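Local coordinates for molybdopterin-guanine dinucleotide biosynthesis protein B (MobB) (PDB 2F1R) that probably binds GTP and takes part in the biosynthesis of the molybdopterin guanine dinucleotide form of the molybdenum cofactor, at residues K55-V63 and L71-E79; R125-D135 and H141-I152. All blocks are in the same frame, centred on the assembly; numbering follows the deposited sequence.

Overall arrangement
The two contacts lie on opposite sides of the chain's centre, with their own centres 37 Å apart and their nearest atoms about 17 Å apart. They do not touch. Contact 1 (55-63 with 71-79) ties the end of helix 52-59 to a beta hairpin that projects from the body of the protein. It takes part in the joint with the second subunit, whose strand continues its sheet. Contact 2 (125-135 with 141-152) is at one border of the central parallel sheet, and no other chain of the assembly touches it. Arg146 of contact 2 lies near, without touching, residues whose sequence and geometry fit a P-loop (Walker A), consistent with the P-loop NTPase clan.

Contact 1 of 2, residues K55-V63 and L71-E79; sequences KIYNSGADV and LAFIRRVSE
Arg76 lays its guanidinium flat over the ring of Tyr57, the planes 26° apart. Arg76 NH2 sits over the middle of the ring, and Arg76 CZ is 4.3 Å from the centroid of the Tyr57 ring, a cation-pi stack. The backbone at Gly60 C covers the other face of the guanidinium. Arg76 NH2 also donates to Tyr57 O at 2.9 Å, nearly in the guanidinium plane, and makes a weak bond to Ala61 O. Tyr57 O is gripped twice: Gly60 N reaches it from the opposite face of its carbonyl plane. That second bond belongs to the Schellman motif that ends helix 52-59 at Gly60, so the arginine fastens the helix end directly.

Asp62 supplies the charge. Asp62 OD1 accepts Arg76 NE at 2.9 Å in a salt bridge and Arg76 N at 3.0 Å. The two donors come from opposite faces of the carboxylate plane. CG of Arg76 lies between its backbone N and carbonyl carbon (chi1 65°), and further bends at chi2 and chi3 fold NE back to the oxygen that the Arg76 backbone N already holds.

Next to this cluster strands 62-66 and 70-76 form a beta hairpin. Val63 and Ile74 are an antiparallel hydrogen-bonded pair, Val63 N to Ile74 O and Ile74 N to Val63 O, both 2.9 Å and almost straight. A strand of the second subunit adds to this sheet as a parallel ladder. Tyr96 of that subunit hydrogen-bonds Asp62 OD2, and its Lys70 makes a cation-pi contact with Tyr57. Asp62 OD2 also accepts from a water that donates to Arg76 O. Ile74 CG2 packs against Tyr57 CE1 at 3.9 Å.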
loop_
_atom_site.group_PDB
_atom_site.type_symbol
_atom_site.label_atom_id
_atom_site.label_comp_id
_atom_site.label_asym_id
_atom_site.label_seq_id
_atom_site.Cartn_x
_atom_site.Cartn_y
_atom_site.Cartn_z
ATOM N N LYS A 55 9.674 10.630 6.286
ATOM C CA LYS A 55 9.492 11.670 7.322
ATOM C C LYS A 55 8.041 11.845 7.759
ATOM O O LYS A 55 7.748 11.948 8.955
ATOM C CB LYS A 55 9.972 13.020 6.808
ATOM C CG LYS A 55 11.420 13.208 6.922
ATOM C CD LYS A 55 11.872 14.368 6.060
ATOM C CE LYS A 55 13.308 14.152 5.554
ATOM N NZ LYS A 55 13.916 15.446 5.158
ATOM N N ILE A 56 7.133 11.936 6.793
ATOM C CA ILE A 56 5.705 12.052 7.117
ATOM C C ILE A 56 5.264 10.783 7.898
ATOM O O ILE A 56 4.651 10.868 8.960
ATOM C CB ILE A 56 4.833 12.331 5.843
ATOM C CG1 ILE A 56 5.091 13.752 5.318
ATOM C CG2 ILE A 56 3.354 12.189 6.180
ATOM C CD1 ILE A 56 5.049 13.917 3.812
ATOM N N TYR A 57 5.610 9.611 7.370
ATOM C CA TYR A 57 5.301 8.389 8.068
ATOM C C TYR A 57 5.766 8.409 9.538
ATOM O O TYR A 57 4.972 8.158 10.443
ATOM C CB TYR A 57 5.850 7.152 7.373
ATOM C CG TYR A 57 5.350 5.922 8.081
ATOM C CD1 TYR A 57 4.119 5.383 7.750
ATOM C CD2 TYR A 57 6.061 5.350 9.131
ATOM C CE1 TYR A 57 3.621 4.249 8.396
ATOM C CE2 TYR A 57 5.573 4.230 9.796
ATOM C CZ TYR A 57 4.347 3.683 9.407
ATOM O OH TYR A 57 3.831 2.580 10.020
ATOM N N ASN A 58 7.039 8.755 9.757
ATOM C CA ASN A 58 7.616 8.851 11.118
ATOM C C ASN A 58 6.924 9.818 12.065
ATOM O O ASN A 58 6.852 9.591 13.271
ATOM C CB ASN A 58 9.089 9.232 11.010
ATOM C CG ASN A 58 9.978 8.034 10.812
ATOM O OD1 ASN A 58 9.654 7.121 10.036
ATOM N ND2 ASN A 58 11.119 8.012 11.518
ATOM N N SER A 59 6.398 10.902 11.498
ATOM C CA SER A 59 5.733 11.937 12.267
ATOM C C SER A 59 4.378 11.446 12.767
ATOM O O SER A 59 3.751 12.057 13.636
ATOM C CB SER A 59 5.606 13.209 11.407
ATOM O OG SER A 59 4.585 13.069 10.402
ATOM N N GLY A 60 3.922 10.313 12.263
ATOM C CA GLY A 60 2.676 9.781 12.791
ATOM C C GLY A 60 1.517 9.686 11.821
ATOM O O GLY A 60 0.403 9.340 12.238
ATOM N N ALA A 61 1.762 9.968 10.539
ATOM C CA ALA A 61 0.744 9.792 9.477
ATOM C C ALA A 61 0.950 8.480 8.734
ATOM O O ALA A 61 2.103 8.080 8.494
ATOM C CB ALA A 61 0.744 10.972 8.451
ATOM N N ASP A 62 -0.160 7.821 8.385
ATOM C CA ASP A 62 -0.129 6.785 7.350
ATOM C C ASP A 62 -0.019 7.486 5.999
ATOM O O ASP A 62 -0.428 8.650 5.858
ATOM C CB ASP A 62 -1.371 5.924 7.454
ATOM C CG ASP A 62 -1.372 5.091 8.751
ATOM O OD1 ASP A 62 -0.244 4.798 9.298
ATOM O OD2 ASP A 62 -2.490 4.688 9.185
ATOM N N VAL A 63 0.599 6.817 5.022
ATOM C CA VAL A 63 1.009 7.503 3.810
ATOM C C VAL A 63 0.486 6.803 2.528
ATOM O O VAL A 63 0.576 5.582 2.411
ATOM C CB VAL A 63 2.555 7.595 3.771
ATOM C CG1 VAL A 63 3.050 8.208 2.447
ATOM C CG2 VAL A 63 3.051 8.469 4.957
ATOM N N LEU A 71 0.086 2.882 -6.977
ATOM C CA LEU A 71 -0.222 3.439 -5.658
ATOM C C LEU A 71 0.386 2.585 -4.548
ATOM O O LEU A 71 0.354 1.331 -4.646
ATOM C CB LEU A 71 -1.739 3.546 -5.477
ATOM C CG LEU A 71 -2.228 4.416 -4.318
ATOM C CD1 LEU A 71 -3.457 5.212 -4.729
ATOM C CD2 LEU A 71 -2.528 3.561 -3.096
ATOM N N ALA A 72 0.979 3.208 -3.556
ATOM C CA ALA A 72 1.586 2.530 -2.409
ATOM C C ALA A 72 0.895 3.091 -1.199
ATOM O O ALA A 72 0.766 4.313 -1.094
ATOM C CB ALA A 72 3.103 2.796 -2.343
ATOM N N PHE A 73 0.375 2.208 -0.354
ATOM C CA PHE A 73 -0.232 2.555 0.953
ATOM C C PHE A 73 0.663 1.951 2.049
ATOM O O PHE A 73 0.892 0.732 2.092
ATOM C CB PHE A 73 -1.701 2.052 1.034
ATOM C CG PHE A 73 -2.480 2.497 2.304
ATOM C CD1 PHE A 73 -2.184 3.703 2.992
ATOM C CD2 PHE A 73 -3.570 1.733 2.768
ATOM C CE1 PHE A 73 -2.928 4.105 4.142
ATOM C CE2 PHE A 73 -4.344 2.137 3.894
ATOM C CZ PHE A 73 -3.999 3.333 4.588
ATOM N N ILE A 74 1.192 2.815 2.900
ATOM C CA ILE A 74 2.062 2.427 3.990
ATOM C C ILE A 74 1.379 2.834 5.293
ATOM O O ILE A 74 1.022 3.992 5.458
ATOM C CB ILE A 74 3.413 3.117 3.859
ATOM C CG1 ILE A 74 3.922 2.969 2.398
ATOM C CG2 ILE A 74 4.407 2.550 4.925
ATOM C CD1 ILE A 74 5.110 3.863 2.000
ATOM N N ARG A 75 1.150 1.870 6.180
ATOM C CA ARG A 75 0.397 2.139 7.384
ATOM C C ARG A 75 0.764 1.335 8.638
ATOM O O ARG A 75 1.085 0.162 8.558
ATOM C CB ARG A 75 -1.094 2.005 7.099
ATOM C CG ARG A 75 -1.510 0.644 6.725
ATOM C CD ARG A 75 -2.993 0.579 6.875
ATOM N NE ARG A 75 -3.419 0.152 8.173
ATOM C CZ ARG A 75 -4.618 0.410 8.675
ATOM N NH1 ARG A 75 -5.480 1.147 7.984
ATOM N NH2 ARG A 75 -4.939 -0.038 9.899
ATOM N N ARG A 76 0.696 1.981 9.794
ATOM C CA ARG A 76 0.954 1.307 11.075
ATOM C C ARG A 76 -0.112 0.241 11.403
ATOM O O ARG A 76 -1.349 0.430 11.218
ATOM C CB ARG A 76 1.187 2.335 12.209
ATOM C CG ARG A 76 -0.037 3.228 12.563
ATOM C CD ARG A 76 0.323 4.684 13.024
ATOM N NE ARG A 76 0.901 5.429 11.899
ATOM C CZ ARG A 76 2.135 5.944 11.873
ATOM N NH1 ARG A 76 2.923 5.858 12.920
ATOM N NH2 ARG A 76 2.592 6.519 10.774
ATOM N N VAL A 77 0.369 -0.921 11.817
ATOM C CA VAL A 77 -0.534 -1.946 12.330
ATOM C C VAL A 77 -0.097 -2.431 13.728
ATOM O O VAL A 77 1.057 -2.301 14.065
ATOM C CB VAL A 77 -0.625 -3.172 11.345
ATOM C CG1 VAL A 77 -1.212 -2.717 10.032
ATOM C CG2 VAL A 77 0.759 -3.864 11.163
ATOM N N SER A 78 -1.017 -2.978 14.520
ATOM C CA SER A 78 -0.592 -3.832 15.636
ATOM C C SER A 78 0.098 -5.128 15.128
ATOM O O SER A 78 -0.124 -5.556 13.981
ATOM C CB SER A 78 -1.785 -4.183 16.543
ATOM O OG SER A 78 -2.724 -5.038 15.899
ATOM N N GLU A 79 0.933 -5.765 15.956
ATOM C CA GLU A 79 1.558 -7.014 15.506
ATOM C C GLU A 79 0.517 -8.080 15.065
ATOM O O GLU A 79 0.749 -8.823 14.105
ATOM C CB GLU A 79 2.554 -7.594 16.527
ATOM C CG GLU A 79 1.915 -8.251 17.746
ATOM C CD GLU A 79 1.519 -9.767 17.571
ATOM O OE1 GLU A 79 2.244 -10.571 16.881
ATOM O OE2 GLU A 79 0.464 -10.159 18.168
HETATM O O HOH W 1 -2.838 2.618 11.069
#

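Contact 2 of 2, residues R125-D135 and H141-I152; sequences RQGRILAVVCD and HKWFRRDEVERI
Trp143 NE1 donates to Cys134 O at 2.6 Å, a short bond with the oxygen close to the indole plane. It fastens a side chain of strand 143-144 to the backbone of Cys134 in the neighbouring segment. Strands 129-133 and 143-144 are parallel neighbours at the border of the six-stranded sheet of a P-loop NTPase-type alpha/beta fold, and 143-144 is its outermost strand within the chain. Three backbone bonds zip them together: Val132 N to Lys142 O, Phe144 N to Val132 O and Cys134 N to Phe144 O. With CG of Trp143 anti to the backbone N (chi1 165°) and the indole turned by chi2 64°, NE1 is directed at Cys134 O. A phenylalanine in its place would probably leave Cys134 O without this donor and hold the Cys134 backbone less firmly.

The His141 ring packs against Ile129 and Val132 CG2; Ile129 CG2 lies 3.5 Å from His141 ND1. His141 NE2 also takes a weak bond from Arg125 NH2, a group that has a salt bridge to Glu122.

Val133 and Phe144 point to the face opposite Val132 and Trp143, where helix 149-160 packs. There Val133 CG2 meets Ile152 CD1 tip to tip at 3.8 Å, and Ala131 CB touches the edge of the Phe144 ring. Beyond the strands the carboxylate of Asp135 stacks on the Arg146 guanidinium at 25°. Asp135 OD2 lies over its face, 3.8 Å from Arg146 NH2, a long ion pair in which no N-H points at the oxygen.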
loop_
_atom_site.group_PDB
_atom_site.type_symbol
_atom_site.label_atom_id
_atom_site.label_comp_id
_atom_site.label_asym_id
_atom_site.label_seq_id
_atom_site.Cartn_x
_atom_site.Cartn_y
_atom_site.Cartn_z
ATOM N N ARG A 125 2.527 -29.403 6.965
ATOM C CA ARG A 125 1.196 -29.979 7.070
ATOM C C ARG A 125 0.162 -29.147 7.844
ATOM O O ARG A 125 -0.834 -29.697 8.295
ATOM C CB ARG A 125 1.277 -31.393 7.705
ATOM C CG ARG A 125 2.151 -32.365 6.933
ATOM C CD ARG A 125 2.047 -33.859 7.398
ATOM N NE ARG A 125 2.591 -34.651 6.283
ATOM C CZ ARG A 125 1.887 -35.103 5.225
ATOM N NH1 ARG A 125 0.565 -34.935 5.161
ATOM N NH2 ARG A 125 2.496 -35.759 4.233
ATOM N N GLN A 126 0.385 -27.844 8.014
ATOM C CA GLN A 126 -0.549 -27.001 8.790
ATOM C C GLN A 126 -1.870 -26.686 8.062
ATOM O O GLN A 126 -2.873 -26.329 8.689
ATOM C CB GLN A 126 0.135 -25.697 9.198
ATOM C CG GLN A 126 1.460 -25.902 10.025
ATOM C CD GLN A 126 2.708 -25.935 9.157
ATOM O OE1 GLN A 126 2.632 -26.046 7.930
ATOM N NE2 GLN A 126 3.874 -25.879 9.801
ATOM N N GLY A 127 -1.854 -26.788 6.740
ATOM C CA GLY A 127 -3.091 -26.723 5.946
ATOM C C GLY A 127 -3.091 -27.811 4.903
ATOM O O GLY A 127 -2.190 -28.642 4.881
ATOM N N ARG A 128 -4.090 -27.794 4.027
ATOM C CA ARG A 128 -4.187 -28.793 2.965
ATOM C C ARG A 128 -3.113 -28.660 1.885
ATOM O O ARG A 128 -2.960 -27.582 1.276
ATOM C CB ARG A 128 -5.578 -28.762 2.321
ATOM C CG ARG A 128 -5.889 -30.025 1.569
ATOM C CD ARG A 128 -7.397 -30.153 1.283
ATOM N NE ARG A 128 -7.618 -29.984 -0.140
ATOM C CZ ARG A 128 -8.409 -29.066 -0.690
ATOM N NH1 ARG A 128 -9.104 -28.213 0.081
ATOM N NH2 ARG A 128 -8.514 -29.027 -2.023
ATOM N N ILE A 129 -2.376 -29.762 1.667
ATOM C CA ILE A 129 -1.324 -29.790 0.653
ATOM C C ILE A 129 -1.987 -30.139 -0.675
ATOM O O ILE A 129 -2.551 -31.228 -0.858
ATOM C CB ILE A 129 -0.123 -30.735 1.003
ATOM C CG1 ILE A 129 0.617 -30.215 2.257
ATOM C CG2 ILE A 129 0.844 -30.892 -0.200
ATOM C CD1 ILE A 129 1.496 -31.281 2.936
ATOM N N LEU A 130 -1.879 -29.199 -1.604
ATOM C CA LEU A 130 -2.527 -29.337 -2.881
ATOM C C LEU A 130 -1.568 -29.975 -3.841
ATOM O O LEU A 130 -1.992 -30.738 -4.754
ATOM C CB LEU A 130 -2.934 -27.953 -3.412
ATOM C CG LEU A 130 -3.992 -27.182 -2.614
ATOM C CD1 LEU A 130 -4.385 -25.954 -3.318
ATOM C CD2 LEU A 130 -5.207 -28.062 -2.311
ATOM N N ALA A 131 -0.277 -29.624 -3.678
ATOM C CA ALA A 131 0.764 -30.214 -4.527
ATOM C C ALA A 131 2.129 -29.950 -3.956
ATOM O O ALA A 131 2.315 -29.022 -3.145
ATOM C CB ALA A 131 0.675 -29.649 -5.945
ATOM N N VAL A 132 3.096 -30.760 -4.387
ATOM C CA VAL A 132 4.445 -30.619 -3.917
ATOM C C VAL A 132 5.283 -30.336 -5.131
ATOM O O VAL A 132 5.114 -31.010 -6.170
ATOM C CB VAL A 132 4.945 -31.880 -3.141
ATOM C CG1 VAL A 132 6.459 -31.767 -2.818
ATOM C CG2 VAL A 132 4.090 -32.131 -1.809
ATOM N N VAL A 133 6.165 -29.336 -5.019
ATOM C CA VAL A 133 7.149 -29.038 -6.077
ATOM C C VAL A 133 8.552 -29.485 -5.615
ATOM O O VAL A 133 9.081 -29.000 -4.634
ATOM C CB VAL A 133 7.109 -27.583 -6.481
ATOM C CG1 VAL A 133 8.153 -27.286 -7.543
ATOM C CG2 VAL A 133 5.708 -27.238 -6.994
ATOM N N CYS A 134 9.125 -30.441 -6.337
ATOM C CA CYS A 134 10.370 -31.075 -5.934
ATOM C C CYS A 134 10.982 -31.753 -7.163
ATOM O O CYS A 134 10.287 -32.423 -7.942
ATOM C CB CYS A 134 10.083 -32.095 -4.844
ATOM S SG CYS A 134 11.591 -32.804 -4.145
ATOM N N ASP A 135 12.265 -31.551 -7.385
ATOM C CA ASP A 135 12.950 -32.234 -8.520
ATOM C C ASP A 135 12.985 -33.765 -8.451
ATOM O O ASP A 135 13.026 -34.458 -9.463
ATOM C CB ASP A 135 14.339 -31.621 -8.745
ATOM C CG ASP A 135 14.257 -30.300 -9.519
ATOM O OD1 ASP A 135 13.340 -30.136 -10.357
ATOM O OD2 ASP A 135 15.120 -29.439 -9.318
ATOM N N HIS A 141 1.207 -37.246 -2.855
ATOM C CA HIS A 141 0.748 -35.907 -3.263
ATOM C C HIS A 141 0.895 -35.690 -4.749
ATOM O O HIS A 141 1.808 -36.252 -5.376
ATOM C CB HIS A 141 1.578 -34.801 -2.586
ATOM C CG HIS A 141 1.558 -34.854 -1.099
ATOM N ND1 HIS A 141 0.489 -34.401 -0.357
ATOM C CD2 HIS A 141 2.464 -35.324 -0.216
ATOM C CE1 HIS A 141 0.746 -34.579 0.922
ATOM N NE2 HIS A 141 1.938 -35.134 1.035
ATOM N N LYS A 142 0.043 -34.821 -5.290
ATOM C CA LYS A 142 0.238 -34.284 -6.633
ATOM C C LYS A 142 1.654 -33.672 -6.721
ATOM O O LYS A 142 2.068 -32.934 -5.834
ATOM C CB LYS A 142 -0.836 -33.239 -6.922
ATOM C CG LYS A 142 -0.868 -32.759 -8.325
ATOM C CD LYS A 142 -1.954 -33.450 -9.127
ATOM C CE LYS A 142 -1.610 -33.409 -10.641
ATOM N NZ LYS A 142 -2.240 -32.273 -11.338
ATOM N N TRP A 143 2.388 -33.984 -7.776
ATOM C CA TRP A 143 3.815 -33.682 -7.799
ATOM C C TRP A 143 4.215 -33.039 -9.109
ATOM O O TRP A 143 3.813 -33.493 -10.159
ATOM C CB TRP A 143 4.659 -34.954 -7.519
ATOM C CG TRP A 143 6.122 -34.783 -7.897
ATOM C CD1 TRP A 143 7.035 -33.901 -7.327
ATOM C CD2 TRP A 143 6.844 -35.486 -8.925
ATOM N NE1 TRP A 143 8.245 -34.011 -7.958
ATOM C CE2 TRP A 143 8.166 -34.977 -8.930
ATOM C CE3 TRP A 143 6.496 -36.484 -9.847
ATOM C CZ2 TRP A 143 9.157 -35.436 -9.824
ATOM C CZ3 TRP A 143 7.471 -36.937 -10.742
ATOM C CH2 TRP A 143 8.805 -36.408 -10.711
ATOM N N PHE A 144 4.992 -31.969 -9.030
ATOM C CA PHE A 144 5.610 -31.317 -10.179
ATOM C C PHE A 144 7.088 -31.122 -9.859
ATOM O O PHE A 144 7.482 -31.026 -8.697
ATOM C CB PHE A 144 4.980 -29.915 -10.411
ATOM C CG PHE A 144 3.494 -29.944 -10.657
ATOM C CD1 PHE A 144 2.978 -30.253 -11.929
ATOM C CD2 PHE A 144 2.617 -29.709 -9.623
ATOM C CE1 PHE A 144 1.597 -30.332 -12.156
ATOM C CE2 PHE A 144 1.252 -29.771 -9.846
ATOM C CZ PHE A 144 0.738 -30.089 -11.107
ATOM N N ARG A 145 7.896 -31.078 -10.892
ATOM C CA ARG A 145 9.283 -30.628 -10.768
ATOM C C ARG A 145 9.361 -29.100 -10.761
ATOM O O ARG A 145 8.471 -28.453 -11.254
ATOM C CB ARG A 145 10.110 -31.194 -11.924
ATOM C CG ARG A 145 10.152 -32.712 -11.976
ATOM C CD ARG A 145 10.716 -33.227 -13.286
ATOM N NE ARG A 145 12.040 -32.695 -13.578
ATOM C CZ ARG A 145 12.931 -33.302 -14.365
ATOM N NH1 ARG A 145 12.640 -34.494 -14.917
ATOM N NH2 ARG A 145 14.126 -32.741 -14.585
ATOM N N ARG A 146 10.447 -28.539 -10.224
ATOM C CA ARG A 146 10.683 -27.061 -10.122
ATOM C C ARG A 146 10.442 -26.297 -11.434
ATOM O O ARG A 146 9.905 -25.196 -11.436
ATOM C CB ARG A 146 12.129 -26.789 -9.628
ATOM C CG ARG A 146 12.348 -26.195 -8.200
ATOM C CD ARG A 146 11.753 -26.961 -6.915
ATOM N NE ARG A 146 12.318 -28.275 -6.579
ATOM C CZ ARG A 146 13.464 -28.529 -5.920
ATOM N NH1 ARG A 146 14.248 -27.542 -5.476
ATOM N NH2 ARG A 146 13.834 -29.799 -5.715
ATOM N N ASP A 147 10.804 -26.930 -12.546
ATOM C CA ASP A 147 10.796 -26.360 -13.887
ATOM C C ASP A 147 9.439 -26.314 -14.591
ATOM O O ASP A 147 9.304 -25.733 -15.666
ATOM C CB ASP A 147 11.773 -27.192 -14.762
ATOM C CG ASP A 147 11.982 -28.670 -14.241
ATOM O OD1 ASP A 147 12.480 -28.874 -13.082
ATOM O OD2 ASP A 147 11.695 -29.644 -15.020
ATOM N N GLU A 148 8.433 -26.962 -14.025
ATOM C CA GLU A 148 7.205 -27.198 -14.775
ATOM C C GLU A 148 6.195 -26.048 -14.530
ATOM O O GLU A 148 5.025 -26.267 -14.178
ATOM C CB GLU A 148 6.615 -28.561 -14.374
ATOM C CG GLU A 148 7.378 -29.805 -14.864
ATOM C CD GLU A 148 6.610 -31.084 -14.534
ATOM O OE1 GLU A 148 6.616 -31.504 -13.366
ATOM O OE2 GLU A 148 5.991 -31.680 -15.427
ATOM N N VAL A 149 6.662 -24.825 -14.733
ATOM C CA VAL A 149 5.942 -23.641 -14.269
ATOM C C VAL A 149 4.610 -23.487 -14.939
ATOM O O VAL A 149 3.636 -23.107 -14.278
ATOM C CB VAL A 149 6.797 -22.340 -14.375
ATOM C CG1 VAL A 149 8.179 -22.542 -13.734
ATOM C CG2 VAL A 149 6.924 -21.842 -15.821
ATOM N N GLU A 150 4.546 -23.801 -16.234
ATOM C CA GLU A 150 3.267 -23.785 -16.955
ATOM C C GLU A 150 2.260 -24.808 -16.413
ATOM O O GLU A 150 1.029 -24.531 -16.365
ATOM C CB GLU A 150 3.469 -23.991 -18.471
ATOM C CG GLU A 150 4.125 -22.803 -19.193
ATOM C CD GLU A 150 5.644 -22.957 -19.419
ATOM O OE1 GLU A 150 6.232 -22.107 -20.142
ATOM O OE2 GLU A 150 6.259 -23.913 -18.881
ATOM N N ARG A 151 2.766 -25.978 -15.998
ATOM C CA ARG A 151 1.914 -27.044 -15.479
ATOM C C ARG A 151 1.420 -26.650 -14.089
ATOM O O ARG A 151 0.279 -26.955 -13.725
ATOM C CB ARG A 151 2.654 -28.402 -15.401
ATOM C CG ARG A 151 2.818 -29.194 -16.731
ATOM C CD ARG A 151 3.281 -30.678 -16.468
ATOM N NE ARG A 151 2.314 -31.442 -15.633
ATOM C CZ ARG A 151 2.595 -32.533 -14.911
ATOM N NH1 ARG A 151 3.830 -33.014 -14.883
ATOM N NH2 ARG A 151 1.631 -33.138 -14.201
ATOM N N ILE A 152 2.275 -25.996 -13.307
ATOM C CA ILE A 152 1.894 -25.591 -11.948
ATOM C C ILE A 152 0.913 -24.424 -11.980
ATOM O O ILE A 152 -0.077 -24.409 -11.229
ATOM C CB ILE A 152 3.122 -25.298 -11.049
ATOM C CG1 ILE A 152 4.071 -26.511 -11.007
ATOM C CG2 ILE A 152 2.671 -24.908 -9.598
ATOM C CD1 ILE A 152 5.574 -26.150 -10.683
#